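Local coordinates for Arf-GAP domain and FG repeat-containing protein 1 (Homo sapiens, PDB 2OLM) that acts as a cellular cofactor of HIV-1 Rev in moving viral RNA to the cytoplasm and is required for vesicle docking or fusion during acrosome biogenesis, at residues Q8-M19 with T71-Q81. Residues are numbered along the deposited sequence; the frame is centred on the assembly and turned at random.
Sequences QEEKHLKMLRDM and TFTQQEIEFLQ
Thr71 opens the contact with its methyl CG2, which lies 3.9 Å from Glu9 OE2. Phe72 follows, and its ring atom CE2 lies 3.9 Å from the Leu16 methyl CD2. The same ring also touches Val39 of strand 38-40. A water joins Phe72 O, to which it donates, with His12 ND1. Thr73 is the N-cap of helix 74-81 and forms a capping box with Glu76. Thr73 C lies over one face of the His12 imidazole, toward its rim.

Gln74 bends back at chi2 (76°), which turns its amide toward helix 8-19. His12 NE2 donates to Gln74 OE1 at 2.6 Å, with an N-H...O angle of 145°. The oxygen lies in the ring plane, but the donor stands above the carbonyl plane. Gln74 NE2 is held by Glu78 OE2 at 2.8 Å, which fixes the turn of the amide. With the water on ND1, the imidazole is gripped at both nitrogens.

Ile77 is a knob in a hole formed by His12, Met15, Leu16 and Met19. Its CG2 meets Met15 CE tightly, at 3.5 Å. Leu80 CB rests 3.6 Å from Met19 SD. Gln81 NE2 reaches Met15 CE and donates to a second water, which in turn donates to Met15 O and more distantly to Asp18 OD2.

Other residues of helix 8-19 meet the second subunit, where Glu10 forms a salt bridge with Arg17 of that chain. A nearly parallel helix pair, axes 16° apart over these segments, with Ile77 as its knob, joins the N-terminal helix to helix 74-82 in the zinc-binding Arf-GAP domain.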
loop_
_atom_site.group_PDB
_atom_site.type_symbol
_atom_site.label_atom_id
_atom_site.label_comp_id
_atom_site.label_asym_id
_atom_site.label_seq_id
_atom_site.Cartn_x
_atom_site.Cartn_y
_atom_site.Cartn_z
ATOM N N GLN A 8 -5.162 -6.644 10.660
ATOM C CA GLN A 8 -5.772 -5.306 10.737
ATOM C C GLN A 8 -4.976 -4.261 9.982
ATOM O O GLN A 8 -5.569 -3.405 9.285
ATOM C CB GLN A 8 -5.925 -4.871 12.206
ATOM C CG GLN A 8 -6.928 -5.695 12.961
ATOM C CD GLN A 8 -8.223 -5.830 12.203
ATOM O OE1 GLN A 8 -8.882 -4.834 11.903
ATOM N NE2 GLN A 8 -8.591 -7.070 11.858
ATOM N N GLU A 9 -3.656 -4.322 10.088
ATOM C CA GLU A 9 -2.766 -3.412 9.350
ATOM C C GLU A 9 -2.978 -3.518 7.846
ATOM O O GLU A 9 -3.081 -2.512 7.156
ATOM C CB GLU A 9 -1.287 -3.651 9.683
ATOM C CG GLU A 9 -0.930 -3.157 11.072
ATOM C CD GLU A 9 0.507 -3.427 11.447
ATOM O OE1 GLU A 9 1.203 -4.172 10.726
ATOM O OE2 GLU A 9 0.945 -2.892 12.493
ATOM N N GLU A 10 -3.043 -4.741 7.307
ATOM C CA GLU A 10 -3.192 -4.880 5.880
ATOM C C GLU A 10 -4.598 -4.516 5.421
ATOM O O GLU A 10 -4.782 -3.962 4.344
ATOM C CB GLU A 10 -2.839 -6.303 5.440
ATOM C CG GLU A 10 -1.401 -6.690 5.775
ATOM C CD GLU A 10 -0.360 -5.745 5.228
ATOM O OE1 GLU A 10 -0.389 -5.458 4.029
ATOM O OE2 GLU A 10 0.476 -5.242 6.011
ATOM N N LYS A 11 -5.594 -4.770 6.262
ATOM C CA LYS A 11 -6.968 -4.347 5.982
ATOM C C LYS A 11 -7.050 -2.838 5.844
ATOM O O LYS A 11 -7.684 -2.315 4.919
ATOM C CB LYS A 11 -7.912 -4.824 7.090
ATOM C CG LYS A 11 -9.386 -4.509 6.841
ATOM C CD LYS A 11 -10.260 -4.906 8.042
ATOM N N HIS A 12 -6.369 -2.151 6.743
ATOM C CA HIS A 12 -6.381 -0.686 6.686
ATOM C C HIS A 12 -5.721 -0.143 5.414
ATOM O O HIS A 12 -6.177 0.843 4.798
ATOM C CB HIS A 12 -5.730 -0.107 7.930
ATOM C CG HIS A 12 -6.495 -0.364 9.188
ATOM N ND1 HIS A 12 -5.877 -0.467 10.414
ATOM C CD2 HIS A 12 -7.808 -0.597 9.409
ATOM C CE1 HIS A 12 -6.778 -0.733 11.340
ATOM N NE2 HIS A 12 -7.962 -0.799 10.765
ATOM N N LEU A 13 -4.644 -0.811 4.982
ATOM C CA LEU A 13 -3.964 -0.418 3.757
ATOM C C LEU A 13 -4.843 -0.728 2.542
ATOM O O LEU A 13 -4.878 0.029 1.573
ATOM C CB LEU A 13 -2.625 -1.136 3.629
ATOM C CG LEU A 13 -1.553 -0.698 4.625
ATOM C CD1 LEU A 13 -0.286 -1.530 4.405
ATOM C CD2 LEU A 13 -1.260 0.801 4.450
ATOM N N LYS A 14 -5.578 -1.836 2.577
ATOM C CA LYS A 14 -6.518 -2.111 1.483
ATOM C C LYS A 14 -7.590 -0.990 1.394
ATOM O O LYS A 14 -7.893 -0.453 0.302
ATOM C CB LYS A 14 -7.153 -3.492 1.683
ATOM C CG LYS A 14 -8.168 -3.847 0.594
ATOM C CD LYS A 14 -8.933 -5.167 0.854
ATOM C CE LYS A 14 -10.055 -5.341 -0.185
ATOM N NZ LYS A 14 -11.040 -6.467 0.114
ATOM N N MET A 15 -8.116 -0.627 2.564
ATOM C CA MET A 15 -9.113 0.459 2.650
ATOM C C MET A 15 -8.530 1.792 2.168
ATOM O O MET A 15 -9.175 2.527 1.446
ATOM C CB MET A 15 -9.616 0.584 4.091
ATOM C CG MET A 15 -10.446 -0.570 4.551
ATOM S SD MET A 15 -10.618 -0.691 6.360
ATOM C CE MET A 15 -12.032 0.384 6.683
ATOM N N LEU A 16 -7.300 2.061 2.537
ATOM C CA LEU A 16 -6.584 3.258 2.110
ATOM C C LEU A 16 -6.424 3.325 0.595
ATOM O O LEU A 16 -6.673 4.356 -0.056
ATOM C CB LEU A 16 -5.219 3.294 2.819
ATOM C CG LEU A 16 -4.341 4.486 2.541
ATOM C CD1 LEU A 16 -5.044 5.777 3.013
ATOM C CD2 LEU A 16 -3.000 4.288 3.261
ATOM N N ARG A 17 -6.032 2.203 0.000
ATOM C CA ARG A 17 -5.832 2.163 -1.453
ATOM C C ARG A 17 -7.140 2.168 -2.265
ATOM O O ARG A 17 -7.153 2.613 -3.422
ATOM C CB ARG A 17 -4.962 0.966 -1.794
ATOM C CG ARG A 17 -3.554 1.062 -1.226
ATOM C CD ARG A 17 -2.736 2.197 -1.835
ATOM N NE ARG A 17 -1.462 2.355 -1.145
ATOM C CZ ARG A 17 -0.662 3.401 -1.316
ATOM N NH1 ARG A 17 -1.010 4.343 -2.151
ATOM N NH2 ARG A 17 0.464 3.497 -0.667
ATOM N N ASP A 18 -8.231 1.711 -1.657
ATOM C CA ASP A 18 -9.555 1.947 -2.202
ATOM C C ASP A 18 -9.772 3.464 -2.335
ATOM O O ASP A 18 -10.233 3.942 -3.366
ATOM C CB ASP A 18 -10.631 1.294 -1.348
ATOM C CG ASP A 18 -12.030 1.458 -1.929
ATOM O OD1 ASP A 18 -12.412 0.667 -2.827
ATOM O OD2 ASP A 18 -12.745 2.394 -1.475
ATOM N N MET A 19 -9.396 4.220 -1.305
ATOM C CA MET A 19 -9.604 5.658 -1.327
ATOM C C MET A 19 -8.632 6.363 -2.225
ATOM O O MET A 19 -9.018 7.292 -2.943
ATOM C CB MET A 19 -9.472 6.242 0.079
ATOM C CG MET A 19 -10.693 5.983 0.946
ATOM S SD MET A 19 -10.569 6.727 2.588
ATOM C CE MET A 19 -9.547 5.500 3.417
ATOM N N THR A 71 1.142 3.935 10.189
ATOM C CA THR A 71 0.218 2.878 10.554
ATOM C C THR A 71 -1.063 3.575 10.987
ATOM O O THR A 71 -1.169 4.048 12.129
ATOM C CB THR A 71 0.775 2.000 11.660
ATOM O OG1 THR A 71 2.035 1.467 11.238
ATOM C CG2 THR A 71 -0.176 0.853 11.957
ATOM N N PHE A 72 -1.994 3.731 10.044
ATOM C CA PHE A 72 -3.266 4.409 10.343
ATOM C C PHE A 72 -4.106 3.532 11.241
ATOM O O PHE A 72 -4.076 2.304 11.141
ATOM C CB PHE A 72 -4.028 4.722 9.064
ATOM C CG PHE A 72 -3.401 5.806 8.253
ATOM C CD1 PHE A 72 -3.478 7.128 8.652
ATOM C CD2 PHE A 72 -2.694 5.515 7.113
ATOM C CE1 PHE A 72 -2.884 8.118 7.901
ATOM C CE2 PHE A 72 -2.080 6.489 6.400
ATOM C CZ PHE A 72 -2.190 7.816 6.783
ATOM N N THR A 73 -4.855 4.140 12.138
ATOM C CA THR A 73 -5.820 3.412 12.957
ATOM C C THR A 73 -7.179 3.237 12.252
ATOM O O THR A 73 -7.487 3.919 11.264
ATOM C CB THR A 73 -6.085 4.143 14.255
ATOM O OG1 THR A 73 -6.748 5.380 13.960
ATOM C CG2 THR A 73 -4.771 4.419 14.989
ATOM N N GLN A 74 -8.019 2.326 12.750
ATOM C CA GLN A 74 -9.353 2.171 12.229
ATOM C C GLN A 74 -10.124 3.476 12.246
ATOM O O GLN A 74 -10.808 3.820 11.277
ATOM C CB GLN A 74 -10.080 1.092 13.048
ATOM C CG GLN A 74 -11.453 0.738 12.531
ATOM C CD GLN A 74 -11.453 -0.145 11.276
ATOM O OE1 GLN A 74 -10.541 -0.978 11.068
ATOM N NE2 GLN A 74 -12.483 0.021 10.438
ATOM N N GLN A 75 -9.984 4.220 13.361
ATOM C CA GLN A 75 -10.649 5.538 13.498
ATOM C C GLN A 75 -10.213 6.502 12.377
ATOM O O GLN A 75 -11.020 7.185 11.738
ATOM C CB GLN A 75 -10.323 6.135 14.876
ATOM C CG GLN A 75 -11.113 5.560 16.031
ATOM C CD GLN A 75 -10.554 6.052 17.353
ATOM O OE1 GLN A 75 -11.197 6.861 18.043
ATOM N NE2 GLN A 75 -9.351 5.611 17.699
ATOM N N GLU A 76 -8.930 6.558 12.122
ATOM C CA GLU A 76 -8.458 7.434 11.073
ATOM C C GLU A 76 -8.956 7.031 9.683
ATOM O O GLU A 76 -9.397 7.873 8.887
ATOM C CB GLU A 76 -6.946 7.499 11.101
ATOM C CG GLU A 76 -6.401 8.228 12.302
ATOM C CD GLU A 76 -4.933 8.138 12.452
ATOM O OE1 GLU A 76 -4.338 7.079 12.168
ATOM O OE2 GLU A 76 -4.334 9.133 12.882
ATOM N N ILE A 77 -8.872 5.732 9.366
ATOM C CA ILE A 77 -9.346 5.227 8.086
ATOM C C ILE A 77 -10.833 5.548 7.887
ATOM O O ILE A 77 -11.239 6.036 6.849
ATOM C CB ILE A 77 -9.084 3.719 7.974
ATOM C CG1 ILE A 77 -7.571 3.457 7.922
ATOM C CG2 ILE A 77 -9.878 3.130 6.781
ATOM C CD1 ILE A 77 -6.858 3.955 6.657
ATOM N N GLU A 78 -11.635 5.343 8.923
ATOM C CA GLU A 78 -13.065 5.646 8.808
ATOM C C GLU A 78 -13.350 7.133 8.650
ATOM O O GLU A 78 -14.235 7.518 7.889
ATOM C CB GLU A 78 -13.837 5.085 9.977
ATOM C CG GLU A 78 -13.831 3.544 9.974
ATOM C CD GLU A 78 -14.613 2.905 11.059
ATOM O OE1 GLU A 78 -15.149 3.607 11.928
ATOM O OE2 GLU A 78 -14.683 1.673 11.047
ATOM N N PHE A 79 -12.575 7.972 9.326
ATOM C CA PHE A 79 -12.702 9.403 9.107
ATOM C C PHE A 79 -12.436 9.759 7.654
ATOM O O PHE A 79 -13.134 10.527 7.026
ATOM C CB PHE A 79 -11.736 10.155 10.046
ATOM C CG PHE A 79 -11.787 11.642 9.882
ATOM C CD1 PHE A 79 -12.849 12.345 10.437
ATOM C CD2 PHE A 79 -10.844 12.332 9.132
ATOM C CE1 PHE A 79 -12.948 13.717 10.308
ATOM C CE2 PHE A 79 -10.965 13.734 8.994
ATOM C CZ PHE A 79 -12.042 14.392 9.585
ATOM N N LEU A 80 -11.370 9.203 7.100
ATOM C CA LEU A 80 -11.022 9.459 5.718
ATOM C C LEU A 80 -12.099 8.968 4.744
ATOM O O LEU A 80 -12.363 9.600 3.746
ATOM C CB LEU A 80 -9.678 8.807 5.389
ATOM C CG LEU A 80 -8.459 9.457 6.017
ATOM C CD1 LEU A 80 -7.196 8.583 5.896
ATOM C CD2 LEU A 80 -8.199 10.848 5.456
ATOM N N GLN A 81 -12.705 7.829 5.060
ATOM C CA GLN A 81 -13.784 7.289 4.222
ATOM C C GLN A 81 -14.965 8.235 4.174
ATOM O O GLN A 81 -15.639 8.322 3.156
ATOM C CB GLN A 81 -14.248 5.945 4.748
ATOM C CG GLN A 81 -13.223 4.861 4.475
ATOM C CD GLN A 81 -13.683 3.521 4.976
ATOM O OE1 GLN A 81 -14.373 3.429 6.007
ATOM N NE2 GLN A 81 -13.311 2.461 4.263
HETATM O O HOH W 1 -3.133 -0.035 10.625
HETATM O O HOH W 2 -11.948 2.614 1.714
#